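Local coordinates for hydrophilic protein, virA protein (Chromobacterium violaceum, PDB 3BO6) that probably acts as a type III effector phosphothreonine lyase of the SpvC family, removing phosphate from phosphothreonine by beta-elimination, at residues N9-H20 with E211-A219. Sequence-based numbering, arbitrary orientation.
Sequences NEDLKTNFHSLH and EEPFYRLMA
Leu-217 enters as a knob among Leu-12, Phe-16, Leu-19 and His-20, a hole that spans the break between helix 9-14 and helix 16-20. Its two methyls divide the work: CD1 meets Leu-12 CD2 at 3.8 Å, while CD2 presses on His-20 CB at 3.6 Å and also lies near Phe-16 CE1. A branched aliphatic end suits such a place, since it can reach both helices at once. Phe-16, with CG anti to its backbone N (chi1 -172°), carries its ring across to helix 213-219. Its CZ lies 3.8 Å above the centre of one face of the Arg-216 guanidinium, the two planes 46° apart, and that arginine is itself paired with Glu-220. His-20 CD2, one turn on, lies over one Phe-16 ring face, offset toward the rim. Proline suits the first turn of helix 213-219, where no N-H is needed, and the apolar Pro-213 ring packs on Leu-12, CB to CB at 3.8 Å, with Asn-9 OD1 3.2 Å from its CD. Leu-12 CD1 continues inward to Phe-214 CB.

No direct hydrogen bond joins the segments; a water does so instead. It donates to Asn-9 OD1 and Glu-212 OE1, each at 2.7 Å, and accepts from Phe-214 N at 3.0 Å, so a first-turn amide gains a partner. Glu-212, the N-cap residue, is positioned by a salt bridge to Arg-196. Deeper, Phe-214 and Met-218 rest on Leu-152 of helix 149-168. This is helix-helix packing with a single knob-into-hole contact, segments 16-20 and 213-219 crossing at -29°; it sets helices 7-14 and 16-24 against the C-terminal helix at one side of the alpha/beta fold.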
loop_
_atom_site.group_PDB
_atom_site.type_symbol
_atom_site.label_atom_id
_atom_site.label_comp_id
_atom_site.label_asym_id
_atom_site.label_seq_id
_atom_site.Cartn_x
_atom_site.Cartn_y
_atom_site.Cartn_z
ATOM N N ASN A 9 7.622 -2.978 -15.532
ATOM C CA ASN A 9 8.681 -2.006 -15.302
ATOM C C ASN A 9 9.308 -1.506 -16.621
ATOM O O ASN A 9 9.601 -0.322 -16.765
ATOM C CB ASN A 9 9.732 -2.598 -14.363
ATOM C CG ASN A 9 10.714 -1.559 -13.869
ATOM O OD1 ASN A 9 10.322 -0.475 -13.445
ATOM N ND2 ASN A 9 11.997 -1.893 -13.900
ATOM N N GLU A 10 9.516 -2.411 -17.578
ATOM C CA GLU A 10 10.065 -1.981 -18.866
ATOM C C GLU A 10 9.160 -0.966 -19.574
ATOM O O GLU A 10 9.637 -0.023 -20.216
ATOM C CB GLU A 10 10.348 -3.194 -19.757
ATOM C CG GLU A 10 11.463 -4.091 -19.226
ATOM C CD GLU A 10 12.732 -3.311 -18.949
ATOM O OE1 GLU A 10 13.295 -2.738 -19.908
ATOM O OE2 GLU A 10 13.172 -3.270 -17.782
ATOM N N ASP A 11 7.846 -1.156 -19.450
ATOM C CA ASP A 11 6.888 -0.207 -20.008
ATOM C C ASP A 11 6.972 1.152 -19.299
ATOM O O ASP A 11 6.902 2.199 -19.936
ATOM C CB ASP A 11 5.463 -0.771 -19.947
ATOM C CG ASP A 11 4.430 0.247 -20.334
ATOM O OD1 ASP A 11 4.338 0.562 -21.535
ATOM O OD2 ASP A 11 3.721 0.753 -19.439
ATOM N N LEU A 12 7.136 1.140 -17.977
ATOM C CA LEU A 12 7.327 2.391 -17.244
ATOM C C LEU A 12 8.577 3.142 -17.716
ATOM O O LEU A 12 8.568 4.363 -17.784
ATOM C CB LEU A 12 7.415 2.158 -15.733
ATOM C CG LEU A 12 6.153 1.717 -15.006
ATOM C CD1 LEU A 12 6.485 1.572 -13.514
ATOM C CD2 LEU A 12 4.995 2.706 -15.230
ATOM N N LYS A 13 9.655 2.412 -18.002
ATOM C CA LYS A 13 10.885 3.041 -18.498
ATOM C C LYS A 13 10.665 3.663 -19.869
ATOM O O LYS A 13 11.011 4.825 -20.108
ATOM C CB LYS A 13 12.029 2.028 -18.560
ATOM C CG LYS A 13 12.612 1.658 -17.206
ATOM C CD LYS A 13 13.638 0.536 -17.381
ATOM C CE LYS A 13 13.980 -0.147 -16.077
ATOM N NZ LYS A 13 14.912 -1.293 -16.343
ATOM N N THR A 14 10.068 2.893 -20.770
ATOM C CA THR A 14 9.839 3.362 -22.128
ATOM C C THR A 14 8.986 4.619 -22.129
ATOM O O THR A 14 9.199 5.532 -22.924
ATOM C CB THR A 14 9.137 2.278 -22.962
ATOM O OG1 THR A 14 9.978 1.126 -23.045
ATOM C CG2 THR A 14 8.827 2.786 -24.370
ATOM N N ASN A 15 8.018 4.673 -21.223
ATOM C CA ASN A 15 7.022 5.736 -21.253
ATOM C C ASN A 15 7.132 6.724 -20.100
ATOM O O ASN A 15 6.220 7.513 -19.870
ATOM C CB ASN A 15 5.616 5.130 -21.324
ATOM C CG ASN A 15 5.388 4.383 -22.626
ATOM O OD1 ASN A 15 5.323 4.993 -23.687
ATOM N ND2 ASN A 15 5.285 3.060 -22.553
ATOM N N PHE A 16 8.268 6.686 -19.404
ATOM C CA PHE A 16 8.479 7.486 -18.196
ATOM C C PHE A 16 8.149 8.966 -18.381
ATOM O O PHE A 16 7.328 9.528 -17.642
ATOM C CB PHE A 16 9.927 7.309 -17.726
ATOM C CG PHE A 16 10.220 7.925 -16.380
ATOM C CD1 PHE A 16 9.670 7.389 -15.229
ATOM C CD2 PHE A 16 11.092 8.997 -16.264
ATOM C CE1 PHE A 16 9.960 7.918 -13.999
ATOM C CE2 PHE A 16 11.387 9.540 -15.020
ATOM C CZ PHE A 16 10.805 8.993 -13.883
ATOM N N HIS A 17 8.779 9.602 -19.367
ATOM C CA HIS A 17 8.542 11.012 -19.619
ATOM C C HIS A 17 7.063 11.346 -19.827
ATOM O O HIS A 17 6.529 12.267 -19.203
ATOM C CB HIS A 17 9.352 11.488 -20.823
ATOM C CG HIS A 17 9.264 12.963 -21.031
ATOM N ND1 HIS A 17 8.464 13.543 -21.992
ATOM C CD2 HIS A 17 9.826 13.983 -20.341
ATOM C CE1 HIS A 17 8.568 14.856 -21.911
ATOM N NE2 HIS A 17 9.391 15.150 -20.918
ATOM N N SER A 18 6.407 10.590 -20.698
ATOM C CA SER A 18 4.987 10.818 -20.972
ATOM C C SER A 18 4.114 10.613 -19.738
ATOM O O SER A 18 3.197 11.400 -19.465
ATOM C CB SER A 18 4.508 9.901 -22.091
ATOM O OG SER A 18 3.122 10.085 -22.311
ATOM N N LEU A 19 4.397 9.548 -18.995
ATOM C CA LEU A 19 3.602 9.214 -17.821
ATOM C C LEU A 19 3.625 10.305 -16.764
ATOM O O LEU A 19 2.562 10.777 -16.346
ATOM C CB LEU A 19 4.018 7.854 -17.248
ATOM C CG LEU A 19 3.593 6.638 -18.079
ATOM C CD1 LEU A 19 4.301 5.367 -17.600
ATOM C CD2 LEU A 19 2.080 6.452 -18.049
ATOM N N HIS A 20 4.802 10.745 -16.323
ATOM C CA HIS A 20 4.795 11.735 -15.250
ATOM C C HIS A 20 4.255 13.096 -15.701
ATOM O O HIS A 20 3.610 13.798 -14.931
ATOM C CB HIS A 20 6.139 11.833 -14.492
ATOM C CG HIS A 20 7.230 12.581 -15.201
ATOM N ND1 HIS A 20 7.395 13.943 -15.093
ATOM C CD2 HIS A 20 8.279 12.134 -15.930
ATOM C CE1 HIS A 20 8.465 14.315 -15.780
ATOM N NE2 HIS A 20 9.021 13.234 -16.295
ATOM N N GLU A 211 15.516 4.467 -7.389
ATOM C CA GLU A 211 15.543 4.486 -8.849
ATOM C C GLU A 211 14.417 3.700 -9.532
ATOM O O GLU A 211 14.294 3.744 -10.752
ATOM C CB GLU A 211 16.923 4.059 -9.376
ATOM C CG GLU A 211 18.024 5.018 -8.920
ATOM C CD GLU A 211 19.400 4.678 -9.455
ATOM O OE1 GLU A 211 19.536 3.729 -10.251
ATOM O OE2 GLU A 211 20.344 5.384 -9.060
ATOM N N GLU A 212 13.596 2.978 -8.770
ATOM C CA GLU A 212 12.465 2.278 -9.370
ATOM C C GLU A 212 11.548 3.264 -10.068
ATOM O O GLU A 212 11.079 4.215 -9.452
ATOM C CB GLU A 212 11.655 1.558 -8.287
ATOM C CG GLU A 212 12.303 0.269 -7.777
ATOM C CD GLU A 212 12.140 -0.906 -8.743
ATOM O OE1 GLU A 212 11.204 -0.899 -9.574
ATOM O OE2 GLU A 212 12.941 -1.867 -8.638
ATOM N N PRO A 213 11.255 3.036 -11.349
ATOM C CA PRO A 213 10.369 3.969 -12.051
ATOM C C PRO A 213 9.032 4.173 -11.315
ATOM O O PRO A 213 8.591 5.308 -11.185
ATOM C CB PRO A 213 10.200 3.294 -13.421
ATOM C CG PRO A 213 11.545 2.635 -13.649
ATOM C CD PRO A 213 11.918 2.088 -12.267
ATOM N N PHE A 214 8.430 3.108 -10.796
ATOM C CA PHE A 214 7.171 3.273 -10.084
ATOM C C PHE A 214 7.325 4.208 -8.891
ATOM O O PHE A 214 6.475 5.085 -8.667
ATOM C CB PHE A 214 6.591 1.912 -9.641
ATOM C CG PHE A 214 5.321 2.040 -8.810
ATOM C CD1 PHE A 214 4.085 2.102 -9.429
ATOM C CD2 PHE A 214 5.380 2.143 -7.429
ATOM C CE1 PHE A 214 2.922 2.238 -8.678
ATOM C CE2 PHE A 214 4.226 2.279 -6.681
ATOM C CZ PHE A 214 3.000 2.332 -7.314
ATOM N N TYR A 215 8.390 4.028 -8.124
ATOM C CA TYR A 215 8.636 4.880 -6.968
ATOM C C TYR A 215 8.820 6.334 -7.390
ATOM O O TYR A 215 8.269 7.246 -6.776
ATOM C CB TYR A 215 9.876 4.412 -6.204
ATOM C CG TYR A 215 10.217 5.320 -5.040
ATOM C CD1 TYR A 215 9.453 5.299 -3.887
ATOM C CD2 TYR A 215 11.294 6.204 -5.098
ATOM C CE1 TYR A 215 9.749 6.119 -2.811
ATOM C CE2 TYR A 215 11.588 7.039 -4.019
ATOM C CZ TYR A 215 10.817 6.972 -2.872
ATOM O OH TYR A 215 11.086 7.785 -1.795
ATOM N N ARG A 216 9.586 6.559 -8.448
ATOM C CA ARG A 216 9.811 7.919 -8.923
ATOM C C ARG A 216 8.497 8.579 -9.345
ATOM O O ARG A 216 8.269 9.765 -9.088
ATOM C CB ARG A 216 10.821 7.914 -10.071
ATOM C CG ARG A 216 12.196 7.393 -9.639
ATOM C CD ARG A 216 13.219 7.464 -10.771
ATOM N NE ARG A 216 13.505 8.852 -11.127
ATOM C CZ ARG A 216 14.260 9.205 -12.160
ATOM N NH1 ARG A 216 14.766 8.262 -12.946
ATOM N NH2 ARG A 216 14.465 10.495 -12.422
ATOM N N LEU A 217 7.610 7.796 -9.954
ATOM C CA LEU A 217 6.290 8.309 -10.341
ATOM C C LEU A 217 5.429 8.653 -9.118
ATOM O O LEU A 217 4.586 9.542 -9.180
ATOM C CB LEU A 217 5.599 7.292 -11.243
ATOM C CG LEU A 217 6.274 7.143 -12.626
ATOM C CD1 LEU A 217 5.805 5.875 -13.349
ATOM C CD2 LEU A 217 6.023 8.369 -13.498
ATOM N N MET A 218 5.659 7.963 -8.002
ATOM C CA MET A 218 4.907 8.215 -6.772
ATOM C C MET A 218 5.490 9.371 -5.974
ATOM O O MET A 218 4.752 10.063 -5.253
ATOM C CB MET A 218 4.931 6.969 -5.879
ATOM C CG MET A 218 4.155 5.788 -6.446
ATOM S SD MET A 218 2.397 6.079 -6.717
ATOM C CE MET A 218 2.414 6.130 -8.505
ATOM N N ALA A 219 6.806 9.562 -6.075
ATOM C CA ALA A 219 7.513 10.420 -5.114
ATOM C C ALA A 219 8.193 11.663 -5.672
ATOM O O ALA A 219 8.372 12.636 -4.944
ATOM C CB ALA A 219 8.523 9.593 -4.301
HETATM O O HOH W 1 9.225 0.248 -11.064
#